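PDB 3OYZ: malate synthase from Haloferax volcanii, which catalyses the magnesium-dependent Claisen condensation of acetyl-CoA with glyoxylate, followed by hydrolysis of malyl-CoA to malate and CoA, in the glyoxylate cycle. Local coordinates for residues 257-260 with 261-265; 245-248 with 249-253. All coordinates share one frame; numbering follows the deposited sequence. Where two conformers were deposited one is given.

From the N terminus the chain meets contact 2 first and contact 1 second, and the two are in series, neither nested nor crossed. Contact 2 (245-253) terminates helix 238-249 with a Schellman turn and delivers the chain to strand 255-258 by way of a glycine that also binds potassium. That strand is the eighth and last of the parallel strands of the TIM barrel. At its far end contact 1 (257-265) turns the chain straight into helix 261-269, beside acetyl-CoA and pyruvate. The centres lie about 17 Å apart, so one short strand joins a helix C-cap near a subunit boundary to a helix N-cap in the active site.

Contact 1. Residues 257-260 with 261-265. With ACO (acetyl coenzyme *a), chain B; PYR (pyruvic acid), chain C.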
loop_
_atom_site.group_PDB
_atom_site.type_symbol
_atom_site.label_atom_id
_atom_site.label_comp_id
_atom_site.label_asym_id
_atom_site.label_seq_id
_atom_site.Cartn_x
_atom_site.Cartn_y
_atom_site.Cartn_z
ATOM N N TRP A 257 -10.135 11.020 14.325
ATOM C CA TRP A 257 -11.524 11.312 14.670
ATOM C C TRP A 257 -11.671 11.022 16.198
ATOM O O TRP A 257 -11.020 10.118 16.713
ATOM C CB TRP A 257 -12.394 10.315 13.937
ATOM C CG TRP A 257 -13.827 10.640 13.692
ATOM C CD1 TRP A 257 -14.844 10.808 14.642
ATOM C CD2 TRP A 257 -14.452 10.717 12.404
ATOM N NE1 TRP A 257 -16.025 11.083 13.982
ATOM C CE2 TRP A 257 -15.818 11.012 12.620
ATOM C CE3 TRP A 257 -13.968 10.627 11.072
ATOM C CZ2 TRP A 257 -16.712 11.185 11.558
ATOM C CZ3 TRP A 257 -14.833 10.830 10.027
ATOM C CH2 TRP A 257 -16.215 11.086 10.261
ATOM N N SER A 258 -12.490 11.817 16.882
ATOM C CA SER A 258 -12.818 11.607 18.305
ATOM C C SER A 258 -14.300 11.404 18.456
ATOM O O SER A 258 -15.053 12.108 17.799
ATOM C CB SER A 258 -12.381 12.835 19.095
ATOM O OG SER A 258 -11.009 12.653 19.242
ATOM N N LEU A 259 -14.748 10.399 19.212
ATOM C CA LEU A 259 -16.192 10.121 19.260
ATOM C C LEU A 259 -16.757 10.645 20.602
ATOM O O LEU A 259 -17.974 10.751 20.794
ATOM C CB LEU A 259 -16.492 8.619 19.110
ATOM C CG LEU A 259 -16.074 8.097 17.721
ATOM C CD1 LEU A 259 -16.245 6.620 17.675
ATOM C CD2 LEU A 259 -17.013 8.820 16.745
ATOM N N THR A 260 -15.863 10.863 21.562
ATOM C CA THR A 260 -16.314 11.231 22.917
ATOM C C THR A 260 -15.457 12.345 23.488
ATOM O O THR A 260 -14.303 12.541 23.081
ATOM C CB THR A 260 -16.234 10.024 23.903
ATOM O OG1 THR A 260 -14.864 9.678 24.148
ATOM C CG2 THR A 260 -16.970 8.789 23.412
ATOM N N PRO A 261 -15.947 13.005 24.576
ATOM C CA PRO A 261 -15.058 14.060 25.085
ATOM C C PRO A 261 -13.754 13.478 25.621
ATOM O O PRO A 261 -12.703 14.117 25.567
ATOM C CB PRO A 261 -15.915 14.740 26.186
ATOM C CG PRO A 261 -17.330 14.586 25.618
ATOM C CD PRO A 261 -17.342 13.145 25.061
ATOM N N GLY A 262 -13.801 12.247 26.112
ATOM C CA GLY A 262 -12.567 11.589 26.597
ATOM C C GLY A 262 -11.563 11.299 25.464
ATOM O O GLY A 262 -10.340 11.553 25.607
ATOM N N GLN A 263 -12.081 10.884 24.302
ATOM C CA GLN A 263 -11.179 10.753 23.128
ATOM C C GLN A 263 -10.561 12.084 22.705
ATOM O O GLN A 263 -9.355 12.164 22.422
ATOM C CB GLN A 263 -11.834 9.982 21.980
ATOM C CG GLN A 263 -11.959 8.490 22.251
ATOM C CD GLN A 263 -12.467 7.732 21.009
ATOM O OE1 GLN A 263 -13.093 8.350 20.172
ATOM N NE2 GLN A 263 -12.313 6.425 20.940
ATOM N N VAL A 264 -11.329 13.164 22.792
ATOM C CA VAL A 264 -10.769 14.469 22.488
ATOM C C VAL A 264 -9.493 14.767 23.293
ATOM O O VAL A 264 -8.419 15.177 22.789
ATOM C CB VAL A 264 -11.821 15.585 22.657
ATOM C CG1 VAL A 264 -11.145 16.909 22.409
ATOM C CG2 VAL A 264 -12.878 15.451 21.597
ATOM N N VAL A 265 -9.599 14.532 24.606
ATOM C CA VAL A 265 -8.465 14.864 25.471
ATOM C C VAL A 265 -7.304 13.974 25.081
ATOM O O VAL A 265 -6.197 14.451 24.937
ATOM C CB VAL A 265 -8.756 14.647 26.997
ATOM C CG1 VAL A 265 -7.442 14.872 27.809
ATOM C CG2 VAL A 265 -9.872 15.601 27.470
HETATM N N1A ACO B . -20.781 15.137 21.492
HETATM C C2A ACO B . -21.228 15.853 22.541
HETATM N N3A ACO B . -21.331 15.299 23.762
HETATM C C4A ACO B . -21.020 14.002 24.016
HETATM C C5A ACO B . -20.522 13.193 22.882
HETATM C C6A ACO B . -20.449 13.827 21.553
HETATM N N6A ACO B . -20.034 13.033 20.530
HETATM N N7A ACO B . -20.279 11.958 23.342
HETATM C C8A ACO B . -20.609 11.958 24.655
HETATM N N9A ACO B . -20.997 13.173 25.065
HETATM C C1B ACO B . -21.395 13.486 26.475
HETATM C C2B ACO B . -22.173 12.293 27.015
HETATM O O2B ACO B . -23.543 12.431 26.644
HETATM C C3B ACO B . -21.918 12.366 28.507
HETATM O O3B ACO B . -22.800 13.412 28.923
HETATM P P3B ACO B . -23.403 13.629 30.441
HETATM O O7A ACO B . -22.504 14.772 30.886
HETATM O O8A ACO B . -23.175 12.258 31.042
HETATM O O9A ACO B . -24.872 13.956 30.289
HETATM C C4B ACO B . -20.478 12.850 28.560
HETATM O O4B ACO B . -20.275 13.623 27.368
HETATM C C5B ACO B . -19.490 11.690 28.533
HETATM O O5B ACO B . -20.023 10.711 27.639
HETATM P P1A ACO B . -19.437 9.220 27.552
HETATM O O1A ACO B . -19.678 8.379 28.764
HETATM O O2A ACO B . -17.986 9.419 27.224
HETATM O O3A ACO B . -20.110 8.437 26.329
HETATM P P2A ACO B . -21.613 7.884 26.388
HETATM O O4A ACO B . -22.275 9.076 27.002
HETATM O O5A ACO B . -21.541 6.430 26.805
HETATM O O6A ACO B . -22.123 7.758 24.848
HETATM C CBP ACO B . -21.904 7.532 22.409
HETATM C CCP ACO B . -21.416 7.087 23.793
HETATM C CDP ACO B . -23.393 7.240 22.236
HETATM C CEP ACO B . -21.152 6.689 21.386
HETATM C CAP ACO B . -21.715 9.035 22.169
HETATM O OAP ACO B . -20.383 9.297 22.587
HETATM C C9P ACO B . -21.851 9.460 20.721
HETATM O O9P ACO B . -22.964 9.471 20.184
HETATM N N8P ACO B . -20.713 9.778 20.082
HETATM C C7P ACO B . -20.772 10.209 18.692
HETATM C C6P ACO B . -21.058 9.067 17.705
HETATM C C5P ACO B . -20.807 9.658 16.330
HETATM O O5P ACO B . -20.438 10.826 16.225
HETATM N N4P ACO B . -20.956 8.817 15.307
HETATM C C3P ACO B . -20.723 9.162 13.916
HETATM C C2P ACO B . -19.239 9.405 13.630
HETATM S S1P ACO B . -18.729 7.764 13.212
HETATM C C ACO B . -19.171 7.419 11.624
HETATM O O ACO B . -19.991 8.064 11.000
HETATM C CH3 ACO B . -18.537 6.214 11.001
HETATM C C PYR C . -17.243 6.041 8.648
HETATM O O PYR C . -17.984 5.609 7.700
HETATM O OXT PYR C . -16.238 5.385 9.106
HETATM C CA PYR C . -17.482 7.345 9.084
HETATM O O3 PYR C . -18.419 8.059 8.527
HETATM C CB PYR C . -16.616 7.952 10.124
HETATM O O HOH W 1 -12.593 7.981 17.512
#
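With chi1 of 68° the hydroxyl of Thr260 sits between its backbone N and carbonyl carbon, while Gln263 sends an extended chain (chi2 -173°) back alongside Leu259; the first setting makes the N-cap of helix 261-269, the second ties the helix back to the residue before that cap. Thr260 OG1 accepts from Gln263 N at 3.0 Å, nearly straight at 164°, and Thr260 O receives Val264 N at 3.1 Å to open the helical bonding. In return Gln263 OE1 takes Leu259 N at 2.8 Å, in the plane of the amide carbonyl. A water links the same OE1 to Trp257 O, and Tyr232 O accepts from NE2, so the amide is fixed at both ends.

The same turn leaves Leu259 O facing acetyl-CoA, where it accepts from N8P at 3.0 Å and from the adenine N6A at 3.1 Å, the cofactor being folded back around this one carbonyl. Thr260 CG2 and the Pro261 ring pack against the cofactor as well. At its thioester end, the pyruvate methyl lies over one face of the Trp257 indole, offset toward the rim, CB to CH2 3.2 Å; NE1 is hydrogen-bonded to Thr16 OG1. The turn follows strand 255-258, flanked by strand 13-18, whose Phe15 touches Ser258, Pro261 and Val264; from here helix 261-269 sets out at the active-site end of the barrel.

Contact 2. Residues 245-248 with 249-253; sequences MTDN and QAKGM. With K (potassium ion), chain F.
Gln249 lays its extended side chain across the carbonyl of Met245, one helical turn earlier, with CG 3.1 Å from Met245 O and NE2 reaching Met245 CB. The same carbonyl accepts from Gln249 N at 2.9 Å, so the oxygen is bonded by the backbone N-H and covered by CG and CD in van der Waals contact. At the far end of the amide, NE2 bonds to Ser270 OG, and a water joins OE1 to Thr246 OG1. With an alanine in place of Gln249, Ser270 OG is likely to lose its amide partner and the Met245 carbonyl its side-chain cover.

Beyond Gln249 the helix ends in a Schellman motif, with Gly252 at positive phi (84°), a conformation that leaves no room for a CB beside the preceding carbonyl O and so suits a glycine. Asn248 O is gripped by two donors from opposite faces of its plane, Lys251 N at 2.8 Å and Met253 N at 3.1 Å. Gly252 O binds potassium at 2.9 Å, together with Ser217 OG and Ser221 OG of the same chain and Met197 O of a second subunit.

On the outer flank Asp247 OD2 is held chiefly by Arg213. Lys251, in one of two modelled conformers, adds a tentative, partly water-bridged salt bridge, NZ to OD2 3.3 Å. Met253 packs on helix 210-223 and strand 226-229, Met245 and Asn248 touch Ile256 of strand 255-258, and Ala250 rests on Thr201 of the second subunit, so the helix end lies between neighbouring barrel elements and the trimer interface.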
loop_
_atom_site.group_PDB
_atom_site.type_symbol
_atom_site.label_atom_id
_atom_site.label_comp_id
_atom_site.label_asym_id
_atom_site.label_seq_id
_atom_site.Cartn_x
_atom_site.Cartn_y
_atom_site.Cartn_z
ATOM N N MET A 245 -3.089 5.874 17.378
ATOM C CA MET A 245 -2.568 7.222 17.067
ATOM C C MET A 245 -1.083 7.214 16.797
ATOM O O MET A 245 -0.622 7.873 15.868
ATOM C CB MET A 245 -2.885 8.225 18.181
ATOM C CG MET A 245 -4.395 8.512 18.174
ATOM S SD MET A 245 -4.673 9.803 19.488
ATOM C CE MET A 245 -4.648 8.818 20.993
ATOM N N THR A 246 -0.334 6.443 17.586
ATOM C CA THR A 246 1.094 6.299 17.352
ATOM C C THR A 246 1.352 5.647 16.002
ATOM O O THR A 246 2.233 6.119 15.299
ATOM C CB THR A 246 1.748 5.449 18.443
ATOM O OG1 THR A 246 1.601 6.149 19.681
ATOM C CG2 THR A 246 3.201 5.262 18.120
ATOM N N ASP A 247 0.628 4.577 15.677
ATOM C CA ASP A 247 0.749 3.968 14.344
ATOM C C ASP A 247 0.424 4.965 13.199
ATOM O O ASP A 247 1.199 5.082 12.262
ATOM C CB ASP A 247 -0.196 2.776 14.271
ATOM C CG ASP A 247 0.195 1.807 13.167
ATOM O OD1 ASP A 247 1.191 1.080 13.352
ATOM O OD2 ASP A 247 -0.434 1.762 12.089
ATOM N N ASN A 248 -0.654 5.742 13.315
ATOM C CA ASN A 248 -0.983 6.840 12.394
ATOM C C ASN A 248 0.097 7.875 12.223
ATOM O O ASN A 248 0.440 8.183 11.087
ATOM C CB ASN A 248 -2.254 7.619 12.784
ATOM C CG ASN A 248 -3.469 6.755 12.786
ATOM O OD1 ASN A 248 -3.491 5.631 12.213
ATOM N ND2 ASN A 248 -4.513 7.264 13.430
ATOM N N GLN A 249 0.690 8.344 13.317
ATOM C CA GLN A 249 1.673 9.421 13.303
ATOM C C GLN A 249 2.889 8.902 12.521
ATOM O O GLN A 249 3.600 9.689 11.880
ATOM C CB GLN A 249 2.027 9.828 14.759
ATOM C CG GLN A 249 0.858 10.618 15.444
ATOM C CD GLN A 249 0.867 10.516 16.995
ATOM O OE1 GLN A 249 1.864 10.103 17.581
ATOM N NE2 GLN A 249 -0.221 10.886 17.628
ATOM N N ALA A 250 3.159 7.614 12.575
ATOM C CA ALA A 250 4.324 7.109 11.809
ATOM C C ALA A 250 4.060 7.033 10.294
ATOM O O ALA A 250 5.009 6.835 9.529
ATOM C CB ALA A 250 4.798 5.758 12.308
ATOM N N LYS A 251 2.799 7.221 9.890
ATOM C CA LYS A 251 2.387 7.306 8.476
ATOM C C LYS A 251 2.226 8.773 8.081
ATOM O O LYS A 251 1.929 9.077 6.936
ATOM C CB LYS A 251 1.035 6.603 8.253
ATOM C CG LYS A 251 1.020 5.109 8.639
ATOM C CD LYS A 251 -0.330 4.461 8.381
ATOM C CE LYS A 251 -0.271 2.941 8.312
ATOM N NZ LYS A 251 0.790 2.242 9.083
ATOM N N GLY A 252 2.398 9.705 9.022
ATOM C CA GLY A 252 2.200 11.124 8.709
ATOM C C GLY A 252 0.732 11.544 8.808
ATOM O O GLY A 252 0.316 12.593 8.317
ATOM N N MET A 253 -0.094 10.703 9.404
ATOM C CA MET A 253 -1.495 11.057 9.630
ATOM C C MET A 253 -1.644 11.510 11.092
ATOM O O MET A 253 -1.702 10.700 12.010
ATOM C CB MET A 253 -2.378 9.847 9.331
ATOM C CG MET A 253 -3.876 10.027 9.538
ATOM S SD MET A 253 -4.727 8.497 8.929
ATOM C CE MET A 253 -4.949 9.195 7.290
HETATM K K K F . 0.718 13.495 5.543
HETATM O O HOH W 2 2.092 8.845 20.198
HETATM O O HOH W 3 2.773 3.017 10.899
HETATM O O HOH W 4 0.414 -0.207 10.391
HETATM O O HOH W 5 -3.718 9.971 14.330
#